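Local coordinates for protein oligogalacturonate lyase (PDB 3C5M) that probably cleaves pectin-derived oligogalacturonides by a lyase reaction and folds as a seven-bladed beta-propeller that binds a manganese ion, at residues 263-267 against 278-283; 127-131 against 189-195. All coordinates share one frame; numbering follows the deposited sequence.

Contact 1: 263-267 against 278-283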
ATOM      1  N   ASP A 263       4.774 -23.566   6.568  1.00 93.40           N
ATOM      2  CA  ASP A 263       4.947 -22.390   7.429  1.00 84.95           C
ATOM      3  C   ASP A 263       5.570 -21.200   6.720  1.00 74.95           C
ATOM      4  O   ASP A 263       6.619 -21.311   6.089  1.00 75.80           O
ATOM      5  CB  ASP A 263       5.785 -22.726   8.660  1.00 84.17           C
ATOM      6  CG  ASP A 263       4.959 -23.346   9.759  1.00 93.58           C
ATOM      7  OD1 ASP A 263       4.471 -24.483   9.562  1.00 98.57           O
ATOM      8  OD2 ASP A 263       4.786 -22.693  10.816  1.00 88.69           O
ATOM      9  N   ARG A 264       4.911 -20.058   6.850  1.00 66.50           N
ATOM     10  CA  ARG A 264       5.359 -18.820   6.237  1.00 63.96           C
ATOM     11  C   ARG A 264       6.187 -18.039   7.249  1.00 58.99           C
ATOM     12  O   ARG A 264       5.803 -17.921   8.408  1.00 58.45           O
ATOM     13  CB  ARG A 264       4.138 -18.013   5.803  1.00 63.43           C
ATOM     14  CG  ARG A 264       3.208 -18.791   4.884  1.00 68.75           C
ATOM     15  CD  ARG A 264       1.746 -18.567   5.241  1.00 75.22           C
ATOM     16  NE  ARG A 264       1.327 -17.176   5.059  1.00 77.39           N
ATOM     17  CZ  ARG A 264       1.305 -16.543   3.888  1.00 74.54           C
ATOM     18  NH1 ARG A 264       0.906 -15.278   3.826  1.00 73.89           N
ATOM     19  NH2 ARG A 264       1.681 -17.171   2.782  1.00 72.95           N
ATOM     20  N   VAL A 265       7.330 -17.519   6.818  1.00 52.47           N
ATOM     21  CA  VAL A 265       8.182 -16.758   7.723  1.00 56.79           C
ATOM     22  C   VAL A 265       8.585 -15.398   7.168  1.00 53.53           C
ATOM     23  O   VAL A 265       8.922 -15.269   5.992  1.00 50.91           O
ATOM     24  CB  VAL A 265       9.457 -17.548   8.082  1.00 61.09           C
ATOM     25  CG1 VAL A 265       9.097 -18.733   8.942  1.00 68.44           C
ATOM     26  CG2 VAL A 265      10.152 -18.021   6.825  1.00 65.75           C
ATOM     27  N   ILE A 266       8.540 -14.386   8.029  1.00 44.14           N
ATOM     28  CA  ILE A 266       8.897 -13.029   7.648  1.00 41.46           C
ATOM     29  C   ILE A 266      10.414 -12.907   7.571  1.00 46.19           C
ATOM     30  O   ILE A 266      11.133 -13.501   8.368  1.00 40.33           O
ATOM     31  CB  ILE A 266       8.376 -12.016   8.670  1.00 41.56           C
ATOM     32  CG1 ILE A 266       6.871 -12.201   8.864  1.00 39.77           C
ATOM     33  CG2 ILE A 266       8.687 -10.607   8.202  1.00 46.93           C
ATOM     34  CD1 ILE A 266       6.259 -11.297   9.920  1.00 33.94           C
ATOM     35  N   TYR A 267      10.892 -12.122   6.616  1.00 44.64           N
ATOM     36  CA  TYR A 267      12.319 -11.941   6.424  1.00 45.93           C
ATOM     37  C   TYR A 267      12.679 -10.480   6.268  1.00 42.15           C
ATOM     38  O   TYR A 267      11.895  -9.705   5.740  1.00 41.04           O
ATOM     39  CB  TYR A 267      12.768 -12.698   5.171  1.00 53.88           C
ATOM     40  CG  TYR A 267      13.219 -14.117   5.407  1.00 62.16           C
ATOM     41  CD1 TYR A 267      14.533 -14.397   5.780  1.00 66.20           C
ATOM     42  CD2 TYR A 267      12.338 -15.184   5.260  1.00 62.41           C
ATOM     43  CE1 TYR A 267      14.958 -15.704   5.996  1.00 64.52           C
ATOM     44  CE2 TYR A 267      12.754 -16.493   5.476  1.00 61.59           C
ATOM     45  CZ  TYR A 267      14.062 -16.746   5.842  1.00 65.68           C
ATOM     46  OH  TYR A 267      14.477 -18.040   6.046  1.00 66.51           O
ATOM     47  N   GLU A 278      15.990 -14.305   8.702  1.00 70.07           N
ATOM     48  CA  GLU A 278      14.664 -14.600   9.222  1.00 65.26           C
ATOM     49  C   GLU A 278      14.382 -13.779  10.482  1.00 62.38           C
ATOM     50  O   GLU A 278      15.282 -13.534  11.284  1.00 54.80           O
ATOM     51  CB  GLU A 278      14.575 -16.095   9.529  1.00 64.69           C
ATOM     52  CG  GLU A 278      13.235 -16.574  10.042  1.00 77.43           C
ATOM     53  CD  GLU A 278      13.257 -18.053  10.399  1.00 81.44           C
ATOM     54  OE1 GLU A 278      13.582 -18.870   9.509  1.00 79.21           O
ATOM     55  OE2 GLU A 278      12.948 -18.392  11.566  1.00 75.90           O
ATOM     56  N   VAL A 279      13.133 -13.350  10.640  1.00 62.82           N
ATOM     57  CA  VAL A 279      12.732 -12.562  11.800  1.00 62.84           C
ATOM     58  C   VAL A 279      11.719 -13.301  12.676  1.00 64.16           C
ATOM     59  O   VAL A 279      11.833 -13.291  13.902  1.00 62.28           O
ATOM     60  CB  VAL A 279      12.127 -11.209  11.382  1.00 61.98           C
ATOM     61  CG1 VAL A 279      10.943 -11.434  10.481  1.00 68.64           C
ATOM     62  CG2 VAL A 279      11.706 -10.423  12.615  1.00 61.08           C
HETATM   63  N   MSE A 280      10.727 -13.930  12.050  1.00 62.90           N
HETATM   64  CA  MSE A 280       9.722 -14.684  12.792  1.00 66.00           C
HETATM   65  C   MSE A 280       8.699 -15.370  11.894  1.00 67.60           C
HETATM   66  O   MSE A 280       8.701 -15.181  10.678  1.00 70.14           O
HETATM   67  CB  MSE A 280       8.990 -13.778  13.781  1.00 69.02           C
HETATM   68  CG  MSE A 280       7.854 -12.969  13.183  1.00 77.32           C
HETATM   69 SE   MSE A 280       6.772 -12.028  14.529  1.00 87.39          SE
HETATM   70  CE  MSE A 280       7.480 -10.262  14.262  1.00 91.93           C
ATOM     71  N   VAL A 281       7.833 -16.175  12.503  1.00 69.13           N
ATOM     72  CA  VAL A 281       6.791 -16.884  11.769  1.00 68.15           C
ATOM     73  C   VAL A 281       5.775 -15.890  11.251  1.00 69.15           C
ATOM     74  O   VAL A 281       5.802 -14.716  11.606  1.00 77.18           O
ATOM     75  CB  VAL A 281       6.047 -17.870  12.659  1.00 69.15           C
ATOM     76  CG1 VAL A 281       7.019 -18.878  13.228  1.00 69.85           C
ATOM     77  CG2 VAL A 281       5.331 -17.114  13.772  1.00 77.45           C
HETATM   78  N   MSE A 282       4.853 -16.371  10.434  1.00 69.84           N
HETATM   79  CA  MSE A 282       3.850 -15.503   9.844  1.00 68.06           C
HETATM   80  C   MSE A 282       2.472 -16.093   9.987  1.00 68.24           C
HETATM   81  O   MSE A 282       2.159 -17.104   9.355  1.00 68.65           O
HETATM   82  CB  MSE A 282       4.145 -15.317   8.356  1.00 78.16           C
HETATM   83  CG  MSE A 282       4.392 -13.885   7.903  1.00 89.97           C
HETATM   84 SE   MSE A 282       2.831 -12.803   7.671  1.00 84.74          SE
HETATM   85  CE  MSE A 282       2.229 -13.476   5.953  1.00 92.99           C
ATOM     86  N   PRO A 283       1.624 -15.480  10.824  1.00 68.26           N
ATOM     87  CA  PRO A 283       0.270 -16.015  10.986  1.00 67.40           C
ATOM     88  C   PRO A 283      -0.496 -15.916   9.660  1.00 69.95           C
ATOM     89  O   PRO A 283      -0.136 -15.130   8.780  1.00 65.18           O
ATOM     90  CB  PRO A 283      -0.319 -15.137  12.087  1.00 62.98           C
ATOM     91  CG  PRO A 283       0.432 -13.844  11.931  1.00 65.43           C
ATOM     92  CD  PRO A 283       1.840 -14.295  11.670  1.00 64.32           C
TER

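Contact 2: 127-131 against 189-195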
ATOM      1  N   TYR A 127       1.184   1.769 -14.901  1.00 53.05           N
ATOM      2  CA  TYR A 127       0.936   0.533 -14.160  1.00 54.16           C
ATOM      3  C   TYR A 127       1.553   0.562 -12.755  1.00 53.62           C
ATOM      4  O   TYR A 127       2.736   0.899 -12.572  1.00 60.09           O
ATOM      5  CB  TYR A 127       1.475  -0.664 -14.956  1.00 51.62           C
ATOM      6  CG  TYR A 127       1.396  -1.980 -14.218  1.00 56.98           C
ATOM      7  CD1 TYR A 127       2.436  -2.403 -13.385  1.00 57.66           C
ATOM      8  CD2 TYR A 127       0.270  -2.793 -14.329  1.00 61.08           C
ATOM      9  CE1 TYR A 127       2.353  -3.602 -12.680  1.00 57.30           C
ATOM     10  CE2 TYR A 127       0.178  -3.994 -13.625  1.00 64.00           C
ATOM     11  CZ  TYR A 127       1.222  -4.388 -12.803  1.00 61.54           C
ATOM     12  OH  TYR A 127       1.116  -5.556 -12.082  1.00 69.92           O
ATOM     13  N   GLY A 128       0.749   0.198 -11.763  1.00 43.65           N
ATOM     14  CA  GLY A 128       1.223   0.216 -10.392  1.00 39.72           C
ATOM     15  C   GLY A 128       0.893   1.536  -9.710  1.00 43.57           C
ATOM     16  O   GLY A 128       0.045   2.299 -10.182  1.00 37.05           O
ATOM     17  N   THR A 129       1.582   1.811  -8.606  1.00 41.65           N
ATOM     18  CA  THR A 129       1.386   3.026  -7.811  1.00 41.96           C
ATOM     19  C   THR A 129       2.662   3.882  -7.702  1.00 37.47           C
ATOM     20  O   THR A 129       3.740   3.361  -7.400  1.00 37.48           O
ATOM     21  CB  THR A 129       0.965   2.642  -6.380  1.00 39.99           C
ATOM     22  OG1 THR A 129      -0.264   1.915  -6.443  1.00 50.44           O
ATOM     23  CG2 THR A 129       0.808   3.871  -5.498  1.00 38.70           C
ATOM     24  N   TRP A 130       2.535   5.182  -7.935  1.00 26.61           N
ATOM     25  CA  TRP A 130       3.676   6.082  -7.806  1.00 33.78           C
ATOM     26  C   TRP A 130       4.115   6.167  -6.344  1.00 30.98           C
ATOM     27  O   TRP A 130       3.283   6.332  -5.453  1.00 22.74           O
ATOM     28  CB  TRP A 130       3.314   7.488  -8.265  1.00 30.40           C
ATOM     29  CG  TRP A 130       3.133   7.630  -9.707  1.00 37.90           C
ATOM     30  CD1 TRP A 130       1.970   7.538 -10.400  1.00 39.08           C
ATOM     31  CD2 TRP A 130       4.155   7.927 -10.663  1.00 45.46           C
ATOM     32  NE1 TRP A 130       2.199   7.764 -11.740  1.00 41.91           N
ATOM     33  CE2 TRP A 130       3.533   8.003 -11.928  1.00 41.55           C
ATOM     34  CE3 TRP A 130       5.540   8.128 -10.572  1.00 39.76           C
ATOM     35  CZ2 TRP A 130       4.247   8.284 -13.097  1.00 45.60           C
ATOM     36  CZ3 TRP A 130       6.252   8.406 -11.729  1.00 37.79           C
ATOM     37  CH2 TRP A 130       5.604   8.478 -12.978  1.00 45.95           C
ATOM     38  N   VAL A 131       5.421   6.073  -6.106  1.00 26.15           N
ATOM     39  CA  VAL A 131       5.975   6.154  -4.760  1.00 28.43           C
ATOM     40  C   VAL A 131       7.022   7.267  -4.694  1.00 30.05           C
ATOM     41  O   VAL A 131       8.036   7.216  -5.384  1.00 35.77           O
ATOM     42  CB  VAL A 131       6.626   4.807  -4.343  1.00 30.37           C
ATOM     43  CG1 VAL A 131       7.311   4.933  -2.983  1.00 35.33           C
ATOM     44  CG2 VAL A 131       5.567   3.725  -4.279  1.00 29.28           C
ATOM     45  N   TRP A 189       7.713  -8.386 -17.501  1.00 55.10           N
ATOM     46  CA  TRP A 189       6.665  -7.705 -16.744  1.00 52.74           C
ATOM     47  C   TRP A 189       7.212  -7.227 -15.390  1.00 50.99           C
ATOM     48  O   TRP A 189       7.426  -8.027 -14.483  1.00 51.60           O
ATOM     49  CB  TRP A 189       5.483  -8.655 -16.527  1.00 51.64           C
ATOM     50  CG  TRP A 189       4.289  -8.004 -15.880  1.00 50.12           C
ATOM     51  CD1 TRP A 189       4.120  -6.678 -15.618  1.00 39.08           C
ATOM     52  CD2 TRP A 189       3.077  -8.649 -15.482  1.00 44.22           C
ATOM     53  NE1 TRP A 189       2.881  -6.456 -15.087  1.00 38.48           N
ATOM     54  CE2 TRP A 189       2.218  -7.649 -14.992  1.00 37.50           C
ATOM     55  CE3 TRP A 189       2.633  -9.977 -15.490  1.00 47.47           C
ATOM     56  CZ2 TRP A 189       0.934  -7.933 -14.517  1.00 49.54           C
ATOM     57  CZ3 TRP A 189       1.359 -10.258 -15.017  1.00 43.00           C
ATOM     58  CH2 TRP A 189       0.525  -9.239 -14.538  1.00 45.92           C
ATOM     59  N   LEU A 190       7.433  -5.920 -15.265  1.00 49.22           N
ATOM     60  CA  LEU A 190       7.968  -5.318 -14.042  1.00 49.77           C
ATOM     61  C   LEU A 190       6.833  -4.756 -13.196  1.00 49.85           C
ATOM     62  O   LEU A 190       5.712  -4.610 -13.677  1.00 53.19           O
ATOM     63  CB  LEU A 190       8.926  -4.174 -14.390  1.00 44.21           C
ATOM     64  CG  LEU A 190      10.004  -4.508 -15.411  1.00 41.73           C
ATOM     65  CD1 LEU A 190      10.717  -3.244 -15.825  1.00 38.72           C
ATOM     66  CD2 LEU A 190      10.954  -5.527 -14.826  1.00 33.83           C
ATOM     67  N   GLY A 191       7.126  -4.419 -11.945  1.00 40.52           N
ATOM     68  CA  GLY A 191       6.086  -3.869 -11.110  1.00 31.84           C
ATOM     69  C   GLY A 191       6.537  -3.420  -9.742  1.00 36.17           C
ATOM     70  O   GLY A 191       7.701  -3.575  -9.371  1.00 42.38           O
ATOM     71  N   HIS A 192       5.586  -2.848  -9.008  1.00 32.49           N
ATOM     72  CA  HIS A 192       5.773  -2.357  -7.646  1.00 38.39           C
ATOM     73  C   HIS A 192       7.090  -1.629  -7.382  1.00 39.69           C
ATOM     74  O   HIS A 192       7.964  -2.118  -6.652  1.00 38.22           O
ATOM     75  CB  HIS A 192       5.626  -3.511  -6.641  1.00 42.28           C
ATOM     76  CG  HIS A 192       5.530  -3.054  -5.219  1.00 45.33           C
ATOM     77  ND1 HIS A 192       6.095  -3.750  -4.171  1.00 52.01           N
ATOM     78  CD2 HIS A 192       4.944  -1.964  -4.671  1.00 44.88           C
ATOM     79  CE1 HIS A 192       5.860  -3.106  -3.041  1.00 51.52           C
ATOM     80  NE2 HIS A 192       5.164  -2.018  -3.317  1.00 40.34           N
ATOM     81  N   PRO A 193       7.252  -0.447  -7.982  1.00 37.66           N
ATOM     82  CA  PRO A 193       8.474   0.326  -7.787  1.00 37.30           C
ATOM     83  C   PRO A 193       8.409   1.048  -6.447  1.00 35.28           C
ATOM     84  O   PRO A 193       7.388   1.644  -6.095  1.00 36.93           O
ATOM     85  CB  PRO A 193       8.464   1.280  -8.978  1.00 38.26           C
ATOM     86  CG  PRO A 193       7.013   1.554  -9.158  1.00 27.68           C
ATOM     87  CD  PRO A 193       6.404   0.168  -9.015  1.00 43.75           C
ATOM     88  N   ILE A 194       9.495   0.991  -5.693  1.00 37.17           N
ATOM     89  CA  ILE A 194       9.521   1.631  -4.389  1.00 39.85           C
ATOM     90  C   ILE A 194      10.874   2.195  -4.019  1.00 36.61           C
ATOM     91  O   ILE A 194      11.870   1.474  -3.938  1.00 38.39           O
ATOM     92  CB  ILE A 194       9.090   0.643  -3.279  1.00 45.87           C
ATOM     93  CG1 ILE A 194       9.550  -0.767  -3.649  1.00 42.77           C
ATOM     94  CG2 ILE A 194       7.571   0.695  -3.077  1.00 41.74           C
ATOM     95  CD1 ILE A 194       9.239  -1.809  -2.605  1.00 50.71           C
ATOM     96  N   TYR A 195      10.893   3.502  -3.797  1.00 36.45           N
ATOM     97  CA  TYR A 195      12.101   4.208  -3.392  1.00 35.84           C
ATOM     98  C   TYR A 195      12.489   3.719  -2.005  1.00 36.16           C
ATOM     99  O   TYR A 195      11.625   3.494  -1.160  1.00 39.79           O
ATOM    100  CB  TYR A 195      11.825   5.712  -3.316  1.00 36.49           C
ATOM    101  CG  TYR A 195      12.427   6.529  -4.425  1.00 31.79           C
ATOM    102  CD1 TYR A 195      11.618   7.291  -5.272  1.00 34.83           C
ATOM    103  CD2 TYR A 195      13.807   6.562  -4.616  1.00 31.30           C
ATOM    104  CE1 TYR A 195      12.169   8.071  -6.292  1.00 38.70           C
ATOM    105  CE2 TYR A 195      14.371   7.334  -5.622  1.00 38.50           C
ATOM    106  CZ  TYR A 195      13.547   8.088  -6.460  1.00 43.61           C
ATOM    107  OH  TYR A 195      14.106   8.846  -7.462  1.00 42.80           O
TER

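Contact 1: 263-267 against 278-283
The ring of Tyr267 lies with one face over the backbone of Glu278, across the antiparallel beta hairpin of strands 264-269 and 276-281, the last two of a four-stranded propeller blade. Glu278 CA comes to 3.4 Å from Tyr267 CE1. Glu278 CG sits above the ring, offset toward its rim, and the carboxylate plane stands almost perpendicular to the ring, at 88°. With CG trans to N (chi1 -178°) and the chain extended beyond it, Glu278 carries OE1 to 3.7 Å from Tyr267 OH. Lys232 adds a cation-pi contact to the same ring. The second flat group, the Arg264 guanidinium, has the carbonyl of Pro283 at its edge, 4.5 Å from Arg264 NE to Pro283 O, while Met282 CE approaches obliquely.

The register of the hairpin slips by one residue: Val265 faces Val281, but Tyr267 faces Glu278. The extra residue is taken up at Val279, whose psi of -44° fits a classic beta bulge. Both bonds of Ile266 span the bulge: its O accepts a bond from Val279 N at 3.0 Å, and its N donates to Met280 O at 2.8 Å. Beyond them Met282 N reaches Arg264 O only in a weak, strongly bent bond. On the other side of strand 264-269, backbone bonds join Val265 to Ser256 and Tyr267 to Tyr254. The selenomethionine Met280 and Ile266 both touch Leu325 of the neighbouring blade, and between themselves Ile266 CD1 rests 4.0 Å from Met280 CG.

Contact 2: 127-131 against 189-195
Tyr127 presents a ring face to the indole edge of Trp189 in an offset edge-to-face pair, the planes 61° apart and the centroids of the phenol and the five-membered ring separated by 5.1 Å. Trp189 NE1 lies over that face, 3.5 Å from Tyr127 CZ, and Trp189 CZ2 is 3.4 Å from the phenol oxygen OH. The tyrosine gets there because CG is trans to N (chi1 174°), which directs the ring at 189-195, with Gly191 CA at its edge. At the far end Val131 does the touching: CG2 meets Pro193 O at 3.3 Å and lies alongside Ile194 CG2 at 3.8 Å. Val131 O lies at the edge of the Tyr195 ring, 3.6 Å from Tyr195 CD1.

Strands 124-132 and 190-196 are the first strands of two successive blades of the beta-propeller. The segments 129-131 and 190-195 run 14° from parallel, their axes 6.6 Å apart, meeting through side chains and backbone carbonyls, with no hydrogen bond between the segments.

Further out, each strand is fixed by its own blade: Val131 pairs with Val140, and Ile194 with Gly204. Phe158 and Phe161 of helix 155-163 pack on the Trp189 indole, and Trp245 NE1 donates to Ile194 O.

Overall arrangement
Followed from the N terminus, the chain first enters contact 2 at 127-131, builds the rest of that blade and helix 155-163, and after 57 intervening residues closes the loop at 189-195, joining one blade to the next. Contact 1 opens only after this, and the ten residues between 263-267 and 278-283, the far end of the hairpin, close it within a single later blade. The two therefore run in series, neither nesting nor crossing. The centres of contact 1 and contact 2 are 24 Å apart. The manganese ion lies about 10 Å from the side chain of Thr129 in contact 2 and about 12 Å from that of Arg264 in contact 1; its ligand His287 follows soon after 278-283.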